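Local coordinates for Serine/threonine-protein kinase-like protein ACR4 (Arabidopsis thaliana, PDB 7A0J) that controls formative cell divisions in plant meristems as a membrane receptor kinase paired with the CLE40 peptide, its extracellular beta-propeller domain being the part described here, at residues H45-G50 against L61-H66; G188-G193 against F241-I246; D55-G60 against G72-I77; G271-A276 against C283-G288; S155-V160 against E178-K183. All blocks are in the same frame, centred on the assembly; numbering follows the deposited sequence. Where two conformers were deposited one is given.

Contact 1: residues H45-G50 against L61-H66; sequences HLQFIG and LLMLSH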
# COMPACT_ATOMS: atom_id res chain seq x y z
N HIS A 45 -12.50 17.95 2.63
CA HIS A 45 -13.38 17.82 3.83
C HIS A 45 -13.67 16.35 4.19
O HIS A 45 -14.03 16.12 5.36
CB HIS A 45 -14.68 18.61 3.60
CG HIS A 45 -14.45 20.04 3.24
ND1 HIS A 45 -14.32 21.04 4.19
CD2 HIS A 45 -14.31 20.65 2.04
CE1 HIS A 45 -14.12 22.20 3.59
NE2 HIS A 45 -14.11 21.99 2.27
N LEU A 46 -13.54 15.41 3.25
CA LEU A 46 -13.74 13.96 3.53
C LEU A 46 -12.58 13.44 4.38
O LEU A 46 -11.42 13.69 4.01
CB LEU A 46 -13.85 13.17 2.22
CG LEU A 46 -15.10 13.40 1.38
CD1 LEU A 46 -15.11 12.48 0.17
CD2 LEU A 46 -16.37 13.20 2.20
N GLN A 47 -12.89 12.74 5.47
CA GLN A 47 -11.89 12.17 6.41
C GLN A 47 -11.60 10.71 6.02
O GLN A 47 -12.54 10.03 5.57
CB GLN A 47 -12.38 12.29 7.85
CG GLN A 47 -12.47 13.74 8.33
CD GLN A 47 -13.27 13.88 9.59
OE1 GLN A 47 -12.75 14.27 10.64
NE2 GLN A 47 -14.56 13.57 9.51
N PHE A 48 -10.35 10.29 6.16
CA PHE A 48 -9.84 8.94 5.79
C PHE A 48 -9.04 8.36 6.96
O PHE A 48 -8.43 9.13 7.72
CB PHE A 48 -8.97 9.03 4.53
CG PHE A 48 -9.70 9.50 3.30
CD1 PHE A 48 -9.78 10.85 3.00
CD2 PHE A 48 -10.31 8.60 2.44
CE1 PHE A 48 -10.45 11.29 1.87
CE2 PHE A 48 -10.97 9.03 1.31
CZ PHE A 48 -11.05 10.38 1.02
N ILE A 49 -9.06 7.03 7.08
CA ILE A 49 -8.27 6.28 8.11
C ILE A 49 -7.08 5.58 7.43
O ILE A 49 -6.20 5.11 8.15
CB ILE A 49 -9.16 5.32 8.91
CG1 ILE A 49 -9.97 4.36 8.03
CG2 ILE A 49 -10.07 6.11 9.85
CD1 ILE A 49 -10.93 3.48 8.80
N GLY A 50 -7.04 5.56 6.09
CA GLY A 50 -5.94 4.95 5.32
C GLY A 50 -5.97 5.36 3.86
O GLY A 50 -7.06 5.72 3.37
N LEU A 61 -9.75 4.72 2.57
CA LEU A 61 -10.87 4.17 3.37
C LEU A 61 -11.51 5.33 4.14
O LEU A 61 -10.82 5.90 5.00
CB LEU A 61 -10.34 3.08 4.31
CG LEU A 61 -11.38 2.37 5.17
CD1 LEU A 61 -12.51 1.81 4.31
CD2 LEU A 61 -10.74 1.26 5.99
N LEU A 62 -12.76 5.68 3.80
CA LEU A 62 -13.52 6.79 4.43
C LEU A 62 -13.74 6.46 5.92
O LEU A 62 -14.11 5.32 6.22
CB LEU A 62 -14.86 6.97 3.71
CG LEU A 62 -14.78 7.60 2.32
CD1 LEU A 62 -16.10 7.44 1.58
CD2 LEU A 62 -14.39 9.06 2.40
N MET A 63 -13.52 7.45 6.79
CA MET A 63 -13.55 7.29 8.27
C MET A 63 -14.98 7.01 8.75
O MET A 63 -15.12 6.21 9.69
CB MET A 63 -13.02 8.56 8.96
CG MET A 63 -12.82 8.40 10.45
SD MET A 63 -12.07 9.86 11.19
CE MET A 63 -13.49 10.96 11.23
N LEU A 64 -15.98 7.64 8.14
CA LEU A 64 -17.40 7.58 8.60
C LEU A 64 -18.11 6.37 7.97
O LEU A 64 -18.64 5.55 8.74
CB LEU A 64 -18.10 8.89 8.25
CG LEU A 64 -17.51 10.15 8.89
CD1 LEU A 64 -18.27 11.39 8.47
CD2 LEU A 64 -17.47 10.03 10.41
N SER A 65 -18.12 6.27 6.64
CA SER A 65 -18.88 5.24 5.87
C SER A 65 -18.10 3.92 5.80
O SER A 65 -18.74 2.88 5.55
CB SER A 65 -19.22 5.74 4.50
OG SER A 65 -18.05 5.85 3.70
N HIS A 66 -16.78 3.95 6.00
CA HIS A 66 -15.87 2.78 5.94
C HIS A 66 -15.93 2.14 4.54
O HIS A 66 -15.80 0.90 4.45
CB HIS A 66 -16.19 1.78 7.06
CG HIS A 66 -15.97 2.33 8.43
ND1 HIS A 66 -16.85 2.10 9.47
CD2 HIS A 66 -14.97 3.09 8.94
CE1 HIS A 66 -16.41 2.69 10.56
NE2 HIS A 66 -15.26 3.31 10.26
O HOH W 1 -15.35 10.15 6.09

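Contact 2: residues G188-G193 against F241-I246; sequences GYHVCG and FYACGI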
# COMPACT_ATOMS: atom_id res chain seq x y z
N GLY A 188 5.62 -4.59 -7.53
CA GLY A 188 5.14 -4.94 -8.88
C GLY A 188 4.98 -6.44 -9.06
O GLY A 188 3.85 -6.89 -9.36
N TYR A 189 6.07 -7.19 -8.89
CA TYR A 189 6.15 -8.65 -9.19
C TYR A 189 6.92 -9.38 -8.08
O TYR A 189 7.57 -10.41 -8.35
CB TYR A 189 6.79 -8.85 -10.57
CG TYR A 189 6.22 -7.95 -11.64
CD1 TYR A 189 5.09 -8.33 -12.36
CD2 TYR A 189 6.77 -6.71 -11.91
CE1 TYR A 189 4.55 -7.51 -13.33
CE2 TYR A 189 6.24 -5.88 -12.88
CZ TYR A 189 5.12 -6.28 -13.59
OH TYR A 189 4.59 -5.46 -14.54
N HIS A 190 6.82 -8.86 -6.85
CA HIS A 190 7.46 -9.43 -5.64
C HIS A 190 6.66 -9.02 -4.40
O HIS A 190 5.86 -8.06 -4.49
CB HIS A 190 8.92 -8.97 -5.52
CG HIS A 190 9.06 -7.61 -4.94
ND1 HIS A 190 9.05 -6.47 -5.71
CD2 HIS A 190 9.18 -7.20 -3.66
CE1 HIS A 190 9.18 -5.41 -4.94
NE2 HIS A 190 9.26 -5.83 -3.67
N VAL A 191 6.89 -9.71 -3.28
CA VAL A 191 6.43 -9.32 -1.92
C VAL A 191 7.64 -9.37 -0.99
O VAL A 191 8.41 -10.35 -1.08
CB VAL A 191 5.29 -10.22 -1.42
CG1 VAL A 191 4.72 -9.74 -0.10
CG2 VAL A 191 4.18 -10.37 -2.45
N CYS A 192 7.81 -8.35 -0.15
CA CYS A 192 8.75 -8.35 1.00
C CYS A 192 7.93 -8.39 2.29
O CYS A 192 6.92 -7.66 2.37
CB CYS A 192 9.69 -7.15 0.99
SG CYS A 192 10.89 -7.19 -0.37
N GLY A 193 8.33 -9.23 3.25
CA GLY A 193 7.68 -9.38 4.56
C GLY A 193 8.68 -9.24 5.69
O GLY A 193 9.78 -9.83 5.58
N PHE A 241 10.19 -2.92 -9.43
CA PHE A 241 11.34 -3.85 -9.53
C PHE A 241 12.33 -3.66 -8.37
O PHE A 241 13.50 -4.05 -8.52
CB PHE A 241 12.06 -3.66 -10.87
CG PHE A 241 11.20 -3.90 -12.09
CD1 PHE A 241 10.63 -5.14 -12.32
CD2 PHE A 241 10.97 -2.89 -13.01
CE1 PHE A 241 9.85 -5.37 -13.44
CE2 PHE A 241 10.19 -3.11 -14.13
CZ PHE A 241 9.63 -4.35 -14.35
N TYR A 242 11.87 -3.11 -7.24
CA TYR A 242 12.72 -2.81 -6.06
C TYR A 242 11.85 -2.79 -4.79
O TYR A 242 10.61 -2.75 -4.89
CB TYR A 242 13.43 -1.46 -6.23
CG TYR A 242 12.54 -0.26 -6.05
CD1 TYR A 242 11.92 0.34 -7.13
CD2 TYR A 242 12.29 0.26 -4.79
CE1 TYR A 242 11.08 1.44 -6.96
CE2 TYR A 242 11.45 1.34 -4.60
CZ TYR A 242 10.85 1.94 -5.69
OH TYR A 242 10.03 3.01 -5.52
N ALA A 243 12.51 -2.80 -3.63
CA ALA A 243 11.90 -2.58 -2.30
C ALA A 243 12.76 -1.59 -1.52
O ALA A 243 13.96 -1.46 -1.84
CB ALA A 243 11.75 -3.89 -1.56
N CYS A 244 12.16 -0.90 -0.54
CA CYS A 244 12.86 -0.00 0.42
C CYS A 244 12.32 -0.29 1.83
O CYS A 244 11.18 -0.77 1.94
CB CYS A 244 12.66 1.47 0.09
SG CYS A 244 13.27 1.94 -1.55
N GLY A 245 13.13 -0.02 2.85
CA GLY A 245 12.76 -0.21 4.26
C GLY A 245 13.41 0.82 5.16
O GLY A 245 14.38 1.47 4.72
N ILE A 246 12.88 0.97 6.37
CA ILE A 246 13.45 1.81 7.46
C ILE A 246 14.11 0.86 8.47
O ILE A 246 13.39 -0.01 9.00
CB ILE A 246 12.36 2.69 8.10
CG1 ILE A 246 11.75 3.65 7.07
CG2 ILE A 246 12.89 3.43 9.32
CD1 ILE A 246 10.56 4.44 7.57

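Contact 3: residues D55-G60 against G72-I77; sequences DGFMCG and GNSAFI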
# COMPACT_ATOMS: atom_id res chain seq x y z
N ASP A 55 -2.05 3.40 -10.62
CA ASP A 55 -1.76 4.12 -11.89
C ASP A 55 -2.94 5.04 -12.21
O ASP A 55 -3.99 4.53 -12.64
CB ASP A 55 -1.47 3.14 -13.03
CG ASP A 55 -0.89 3.80 -14.27
OD1 ASP A 55 -1.26 4.96 -14.54
OD2 ASP A 55 -0.06 3.16 -14.94
N GLY A 56 -2.76 6.35 -12.00
CA GLY A 56 -3.71 7.41 -12.39
C GLY A 56 -4.74 7.71 -11.31
O GLY A 56 -5.61 8.57 -11.57
N PHE A 57 -4.68 7.06 -10.15
CA PHE A 57 -5.71 7.22 -9.08
C PHE A 57 -5.09 7.05 -7.69
O PHE A 57 -4.14 6.27 -7.52
CB PHE A 57 -6.85 6.22 -9.30
CG PHE A 57 -6.46 4.78 -9.14
CD1 PHE A 57 -6.04 4.03 -10.23
CD2 PHE A 57 -6.53 4.16 -7.90
CE1 PHE A 57 -5.68 2.70 -10.07
CE2 PHE A 57 -6.18 2.83 -7.75
CZ PHE A 57 -5.75 2.10 -8.84
N MET A 58 -5.64 7.80 -6.73
CA MET A 58 -5.43 7.65 -5.27
C MET A 58 -6.75 7.16 -4.67
O MET A 58 -7.81 7.64 -5.12
CB MET A 58 -5.03 8.99 -4.65
CG MET A 58 -4.83 8.95 -3.14
SD MET A 58 -3.60 7.73 -2.61
CE MET A 58 -2.11 8.35 -3.38
N CYS A 59 -6.69 6.20 -3.73
CA CYS A 59 -7.89 5.73 -2.98
C CYS A 59 -7.63 5.83 -1.48
O CYS A 59 -6.45 5.86 -1.07
CB CYS A 59 -8.29 4.30 -3.33
SG CYS A 59 -8.49 4.00 -5.11
N GLY A 60 -8.72 5.92 -0.71
CA GLY A 60 -8.70 5.95 0.76
C GLY A 60 -9.88 5.21 1.34
O GLY A 60 -10.90 5.06 0.63
N GLY A 72 -8.91 10.97 -9.08
CA GLY A 72 -7.98 10.93 -10.22
C GLY A 72 -8.73 10.60 -11.50
O GLY A 72 -9.91 10.98 -11.61
N ASN A 73 -8.07 9.92 -12.43
CA ASN A 73 -8.64 9.58 -13.76
C ASN A 73 -7.91 8.33 -14.29
O ASN A 73 -6.74 8.45 -14.68
CB ASN A 73 -8.56 10.77 -14.72
CG ASN A 73 -9.49 10.63 -15.91
OD1 ASN A 73 -9.98 9.54 -16.20
ND2 ASN A 73 -9.73 11.73 -16.61
N SER A 74 -8.60 7.19 -14.28
CA SER A 74 -8.08 5.87 -14.73
C SER A 74 -9.04 5.28 -15.77
O SER A 74 -10.26 5.35 -15.55
CB SER A 74 -7.88 4.94 -13.56
OG SER A 74 -7.53 3.63 -14.01
N ALA A 75 -8.49 4.71 -16.84
CA ALA A 75 -9.24 4.04 -17.93
C ALA A 75 -9.62 2.62 -17.52
O ALA A 75 -10.38 1.98 -18.28
CB ALA A 75 -8.41 4.04 -19.20
N PHE A 76 -9.13 2.14 -16.37
CA PHE A 76 -9.23 0.73 -15.91
C PHE A 76 -10.16 0.60 -14.70
O PHE A 76 -10.79 -0.47 -14.56
CB PHE A 76 -7.84 0.17 -15.64
CG PHE A 76 -6.96 0.09 -16.87
CD1 PHE A 76 -7.24 -0.81 -17.88
CD2 PHE A 76 -5.87 0.94 -17.02
CE1 PHE A 76 -6.44 -0.88 -19.01
CE2 PHE A 76 -5.07 0.87 -18.15
CZ PHE A 76 -5.36 -0.04 -19.15
N ILE A 77 -10.25 1.63 -13.84
CA ILE A 77 -11.19 1.64 -12.67
C ILE A 77 -11.99 2.95 -12.66
O ILE A 77 -11.51 3.96 -13.22
CB ILE A 77 -10.46 1.44 -11.33
CG1 ILE A 77 -9.40 2.51 -11.06
CG2 ILE A 77 -9.87 0.04 -11.23
CD1 ILE A 77 -9.24 2.85 -9.60

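Contact 4: residues G271-A276 against C283-G288; sequences GFYDLA and CGVLTG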
# COMPACT_ATOMS: atom_id res chain seq x y z
N GLY A 271 16.49 10.40 8.91
CA GLY A 271 15.67 9.46 9.70
C GLY A 271 14.19 9.67 9.45
O GLY A 271 13.62 10.61 10.03
N PHE A 272 13.60 8.83 8.60
CA PHE A 272 12.15 8.82 8.27
C PHE A 272 11.40 8.00 9.33
O PHE A 272 12.02 7.08 9.91
CB PHE A 272 11.91 8.21 6.88
CG PHE A 272 12.59 8.93 5.74
CD1 PHE A 272 12.15 10.17 5.32
CD2 PHE A 272 13.66 8.34 5.08
CE1 PHE A 272 12.77 10.82 4.26
CE2 PHE A 272 14.28 8.99 4.03
CZ PHE A 272 13.84 10.23 3.62
N TYR A 273 10.12 8.31 9.56
CA TYR A 273 9.21 7.53 10.44
C TYR A 273 8.29 6.65 9.59
O TYR A 273 7.63 5.77 10.18
CB TYR A 273 8.45 8.46 11.40
CG TYR A 273 7.27 9.20 10.84
CD1 TYR A 273 6.04 8.57 10.66
CD2 TYR A 273 7.35 10.54 10.52
CE1 TYR A 273 4.94 9.25 10.16
CE2 TYR A 273 6.26 11.24 10.02
CZ TYR A 273 5.05 10.59 9.83
OH TYR A 273 3.97 11.26 9.34
N ASP A 274 8.25 6.85 8.27
CA ASP A 274 7.44 6.02 7.33
C ASP A 274 7.90 6.24 5.88
O ASP A 274 8.49 7.30 5.60
CB ASP A 274 5.95 6.32 7.49
CG ASP A 274 5.04 5.16 7.13
OD1 ASP A 274 5.56 4.14 6.63
OD2 ASP A 274 3.82 5.28 7.35
N LEU A 275 7.64 5.26 5.01
CA LEU A 275 7.93 5.30 3.56
C LEU A 275 6.66 4.97 2.76
O LEU A 275 5.77 4.30 3.32
CB LEU A 275 9.03 4.28 3.21
CG LEU A 275 10.42 4.56 3.77
CD1 LEU A 275 11.40 3.48 3.32
CD2 LEU A 275 10.92 5.93 3.36
N ALA A 276 6.61 5.43 1.51
CA ALA A 276 5.63 5.03 0.48
C ALA A 276 6.38 4.81 -0.84
O ALA A 276 7.37 5.52 -1.08
CB ALA A 276 4.55 6.08 0.34
N CYS A 283 9.00 7.80 -1.53
CA CYS A 283 8.90 9.03 -0.70
C CYS A 283 8.94 8.63 0.78
O CYS A 283 8.34 7.60 1.13
CB CYS A 283 7.63 9.80 -1.01
SG CYS A 283 7.51 10.31 -2.74
N GLY A 284 9.66 9.41 1.59
CA GLY A 284 9.71 9.27 3.06
C GLY A 284 9.23 10.54 3.74
O GLY A 284 9.37 11.62 3.14
N VAL A 285 8.68 10.41 4.95
CA VAL A 285 8.20 11.55 5.79
C VAL A 285 9.08 11.64 7.04
O VAL A 285 9.31 10.60 7.68
CB VAL A 285 6.70 11.41 6.14
CG1 VAL A 285 5.82 11.74 4.95
CG2 VAL A 285 6.34 10.04 6.70
N LEU A 286 9.57 12.85 7.35
CA LEU A 286 10.38 13.17 8.56
C LEU A 286 9.44 13.62 9.68
O LEU A 286 9.57 13.10 10.80
CB LEU A 286 11.39 14.27 8.23
CG LEU A 286 12.61 13.84 7.42
CD1 LEU A 286 12.27 13.71 5.94
CD2 LEU A 286 13.75 14.82 7.61
N THR A 287 8.54 14.56 9.36
CA THR A 287 7.59 15.19 10.32
C THR A 287 6.31 15.61 9.57
O THR A 287 6.26 15.41 8.34
CB THR A 287 8.26 16.38 11.02
OG1 THR A 287 7.29 17.01 11.87
CG2 THR A 287 8.84 17.40 10.06
N GLY A 288 5.34 16.16 10.30
CA GLY A 288 4.04 16.62 9.77
C GLY A 288 3.98 18.13 9.63
O GLY A 288 2.86 18.68 9.75

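Contact 5: residues S155-V160 against E178-K183; sequences SKDKSV and EKKFQK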
# COMPACT_ATOMS: atom_id res chain seq x y z
N SER A 155 -4.77 -14.16 9.99
CA SER A 155 -4.96 -13.67 11.38
C SER A 155 -4.61 -14.77 12.39
O SER A 155 -4.17 -14.44 13.50
CB SER A 155 -6.36 -13.16 11.59
OG SER A 155 -6.58 -12.78 12.94
N LYS A 156 -4.80 -16.04 11.99
CA LYS A 156 -4.64 -17.24 12.86
C LYS A 156 -3.15 -17.56 13.06
O LYS A 156 -2.73 -17.68 14.23
CB LYS A 156 -5.37 -18.44 12.25
N ASP A 157 -2.39 -17.70 11.97
CA ASP A 157 -1.01 -18.26 11.98
C ASP A 157 -0.02 -17.35 11.23
O ASP A 157 1.03 -17.86 10.82
CB ASP A 157 -0.99 -19.68 11.40
CG ASP A 157 -1.35 -19.76 9.93
OD1 ASP A 157 -2.00 -18.83 9.43
OD2 ASP A 157 -0.97 -20.76 9.29
N LYS A 158 -0.36 -16.06 11.05
CA LYS A 158 0.55 -15.01 10.52
C LYS A 158 1.20 -15.42 9.19
O LYS A 158 2.23 -14.81 8.83
CB LYS A 158 1.63 -14.69 11.57
CG LYS A 158 1.10 -14.26 12.93
CD LYS A 158 2.13 -13.55 13.79
CE LYS A 158 1.55 -12.99 15.07
NZ LYS A 158 1.19 -14.06 16.02
N SER A 159 0.62 -16.39 8.47
CA SER A 159 1.13 -16.89 7.16
C SER A 159 0.66 -15.95 6.05
O SER A 159 -0.41 -15.34 6.20
CB SER A 159 0.68 -18.31 6.91
OG SER A 159 -0.72 -18.44 7.05
N VAL A 160 1.45 -15.83 4.98
CA VAL A 160 1.16 -14.96 3.80
C VAL A 160 0.33 -15.75 2.79
O VAL A 160 0.66 -16.93 2.53
CB VAL A 160 2.43 -14.37 3.17
CG1 VAL A 160 3.28 -15.42 2.46
CG2 VAL A 160 2.10 -13.23 2.21
N GLU A 178 5.01 -21.91 7.30
CA GLU A 178 5.71 -21.82 8.60
C GLU A 178 6.31 -20.41 8.77
O GLU A 178 6.54 -20.02 9.93
CB GLU A 178 6.80 -22.89 8.70
CG GLU A 178 6.26 -24.29 8.92
CD GLU A 178 5.52 -24.90 7.74
OE1 GLU A 178 5.79 -24.51 6.59
OE2 GLU A 178 4.66 -25.78 7.98
N LYS A 179 6.55 -19.69 7.67
CA LYS A 179 7.09 -18.30 7.68
C LYS A 179 6.05 -17.36 8.29
O LYS A 179 4.99 -17.16 7.65
CB LYS A 179 7.48 -17.86 6.27
CG LYS A 179 8.65 -18.61 5.66
CD LYS A 179 9.99 -18.27 6.29
CE LYS A 179 11.12 -19.16 5.81
NZ LYS A 179 11.09 -20.49 6.45
N LYS A 180 6.34 -16.81 9.47
CA LYS A 180 5.45 -15.90 10.24
C LYS A 180 5.88 -14.45 9.99
O LYS A 180 7.08 -14.16 10.15
CB LYS A 180 5.51 -16.25 11.73
CG LYS A 180 5.14 -17.69 12.08
CD LYS A 180 3.68 -18.01 11.88
CE LYS A 180 3.36 -19.48 11.97
NZ LYS A 180 3.20 -20.10 10.63
N PHE A 181 4.93 -13.59 9.62
CA PHE A 181 5.15 -12.17 9.24
C PHE A 181 4.31 -11.26 10.15
O PHE A 181 3.16 -11.63 10.47
CB PHE A 181 4.79 -11.97 7.76
CG PHE A 181 5.71 -12.68 6.80
CD1 PHE A 181 7.02 -12.25 6.62
CD2 PHE A 181 5.29 -13.82 6.13
CE1 PHE A 181 7.87 -12.92 5.75
CE2 PHE A 181 6.15 -14.49 5.26
CZ PHE A 181 7.44 -14.03 5.08
N GLN A 182 4.87 -10.12 10.55
CA GLN A 182 4.16 -9.05 11.30
C GLN A 182 3.75 -7.93 10.33
O GLN A 182 2.80 -7.20 10.65
CB GLN A 182 5.01 -8.52 12.46
CG GLN A 182 6.33 -7.89 12.05
CD GLN A 182 7.17 -7.52 13.25
OE1 GLN A 182 8.25 -8.06 13.47
NE2 GLN A 182 6.65 -6.61 14.06
N LYS A 183 4.44 -7.81 9.18
CA LYS A 183 4.12 -6.84 8.11
C LYS A 183 4.52 -7.42 6.74
O LYS A 183 5.51 -8.18 6.69
CB LYS A 183 4.84 -5.50 8.36
CG LYS A 183 4.40 -4.78 9.63
CD LYS A 183 4.92 -3.36 9.74
CE LYS A 183 4.41 -2.65 10.98
NZ LYS A 183 5.11 -1.36 11.19
O HOH W 2 4.04 -17.66 5.12

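Contact 1: residues H45-G50 against L61-H66
Ile49 reaches both Leu61 and Met63, dividing its two branches between them, on the antiparallel beta hairpin that strands 48-53 and 57-62 make in the second repeat of this beta-propeller ectodomain. Its longer branch carries CD1 to CD2 of Leu61, 3.6 Å away, the two side chains passing at a slant. The shorter one puts CG2 3.6 Å from CG of Met63, and here the side chains cross at about a right angle. The split follows from chi1 of 54°, which sets CG1 between the backbone N and the carbonyl carbon and leaves CG2 beside the N. CD1 of Ile49 also comes within 4.1 Å of CD2 of His66, whose ND1 is held by Glu90.

Phe48 and Leu62 form a second pair. Leu62 starts away from the other segment, yet its CD2 returns to lie 3.6 Å from CE2 of Phe48, so the two side chains run side by side and point the same way. Tyr69 of strand 68-72 touches both. Met63 bends at its last torsion (chi3 76°), which brings CE back to within 3.8 Å of CB of Gln47.

In the backbone, Phe48 and Leu62 are a non-hydrogen-bonded pair with a bond to each side. Ile49 N gives to Leu61 O at 2.9 Å, almost in line with the carbonyl bond. Met63 N reaches Gln47 O from 45° above the carbonyl plane, at 3.0 Å. That same Gln47 O accepts a hydrogen bond from a water 2.9 Å away, which in turn accepts from Leu64 N.

Contact 2: residues G188-G193 against F241-I246
Phe241 begins the segment with its ring laid beside that of Tyr189. Its CB sets off away from the other segment, but with CG anti to the carbonyl carbon (chi1 -60°) the ring swings back, and CE1 comes within 3.7 Å of CE2 of Tyr189. The planes are only 18° apart, yet with centroids 5.6 Å from each other the rings are slid so far that they barely overlap. Tyr189 OH also has a weak bond to NZ of Lys240, just before Phe241.

Tyr242 takes part through its backbone. Its carbonyl O lies 3.0 Å from CE1 of His190, at the edge of the imidazole and near its plane, while its CB points away and the phenol OH bonds Thr282. Its own N is buried with no partner in the model.

From here the segment is strand 242-246, which runs 18° from parallel to strand 190-193. No backbone bond joins the two strands: they belong to separate sheets, in the fifth and sixth repeats, which meet through side chains as adjacent blades of a beta-propeller do.

Ala243 points its CB across this interface, 3.6 Å from SG of Cys192 and 3.8 Å from NE2 of His190. Cys192 is fixed there by its disulfide to Cys204. Cys244 faces the other way, bonded to Cys255 and touching Leu275 of the next sheet, and Ile246 packs on that same leucine.

Contact 3: residues D55-G60 against G72-I77
Ile77 drives its terminal methyl almost straight into the face of Phe57: CD1 stands 3.2 Å from the ring centroid and just 6° off the ring normal. It is a very close CH-pi contact, with every ring carbon nearly equally far from the methyl, the closest being CG of Phe57 at 3.4 Å. In Phe57, chi1 of 66° sets CG between the backbone N and the carbonyl carbon, and chi2 near -90° turns the ring face to Ile77; the two side chains cross at about a right angle. Nearer the rim of the ring, CG1 of Ile77 is 3.8 Å from CD1 of Phe57. CB of Ser74 approaches that same CD1 at 3.9 Å.

Ser74 also shapes the loop that delivers Ile77. Its OG accepts from Phe76 N at 3.2 Å, an ST turn, and takes a weak second bond from Ile77 N. With an alanine in place of Phe57 the ring face is gone, so the Ile77 methyl would probably be left with a gap beneath it and the Ile77 side chain set free to turn.

The backbones meet where Phe57 and Gly72 form a non-hydrogen-bonded antiparallel pair. Beside it Asn73 N gives to Gly56 O at 2.9 Å. A CB on Gly72 would collide with that oxygen, and one on Gly56 would strike Asn73 O.

The contact thus fastens the loop after strand 68-72 to the start of strand 57-62, in a blade whose Cys59 and Cys70 are disulfide-linked. Helix 36-41 touches Asn73 and Met58, and strand 7-10 also packs on Met58.

Contact 4: residues G271-A276 against C283-G288
Phe272 lays one face of its ring against the backbone of Gly284, whose CA is 3.9 Å from the centroid. At the next position Tyr273 does the like for Val285, with CG2 3.6 Å from the ring centroid but offset toward the rim. Leu286 brings CD1 to CE1 of Phe272 at 3.4 Å, and Leu275 sends CD2 to Gly284 CA at 3.6 Å. A CB on Gly284 would run into the Phe272 ring and crowd CD2 of Leu275.

The frame behind these contacts is the antiparallel beta hairpin of strands 274-277 and 281-285, in the seventh repeat of the propeller. Ala276 and Cys283 exchange two bonds, N to O each way, both 2.8 Å. Further along, Val285 N gives to Asp274 O at 3.2 Å, and Tyr273 N to Val285 O at 3.1 Å; this last bond fixes the backbone where Tyr273, with chi1 of 79°, swings its ring over Val285.

In the next shell, Asp274 OD1 accepts from Leu275 N, which meets it from above the carboxylate plane. His251 bonds Phe272 O, and Ile246 of the preceding blade packs against CB of Phe272. Cys283 is tied to Cys295, while Ile9 of strand 7-10 touches both Cys283 and Ala276.

Contact 5: residues S155-V160 against E178-K183
Phe181 N gives its hydrogen to Lys158 O at 3.1 Å, the one direct backbone bond between the two segments. The donor is tilted 21° from the carbonyl plane. A water adds an indirect link, lying 2.7 Å from Lys179 O and 3.2 Å from Val160 N, from which it accepts.

On the 155-160 side, Asp157 is engaged close to home. OG of Ser159 donates to OD1 at 2.7 Å from well above the carboxylate plane, and OG of Ser154, at the end of strand 150-154, bonds the same oxygen. OD2 of Asp157 stays 4.4 Å from NZ of Lys180, too far for a salt bridge. The lysine chain, folded at chi2 (-70°) and again at chi4, brings NZ back to a weak bond with Glu178 O, 3.4 Å away. A leucine in place of Lys180 lacks the ammonium, and Asp157 would probably lose the one opposite charge that this contact sets near it.

Apolar support comes from Phe181, which is buried: CG1 of Val160 stands 4.1 Å from its CE2, and its ring also meets Trp205. Just beyond, Gln182 and Lys183 both face Ile194 in a classic beta bulge of the fifth blade.

The fourth and fifth propeller repeats are thus joined here by a backbone bond and a water beside the Phe181 packing, with side-chain charge probably adding a diffuse attraction.

From the N terminus, contact 1 opens at 45-50 and contact 3 at 55-60; 61-66 closes the first and 72-77 the second, so the two cross within one blade, sharing strand 57-62, and touch where Phe48 packs on Gly60. The rest follow in series, none nested. Contact 5 closes the loop from the fourth repeat to the fifth, contact 2 spans the longer excursion from the fifth to the sixth, and contact 4 closes the short hairpin of the seventh. Phe181 meets Gly193 between contacts 5 and 2, and Ile246 meets Leu275 between contacts 2 and 4. Strand 7-10, near the N terminus, touches both contact 3 in the second repeat and contact 4 in the seventh.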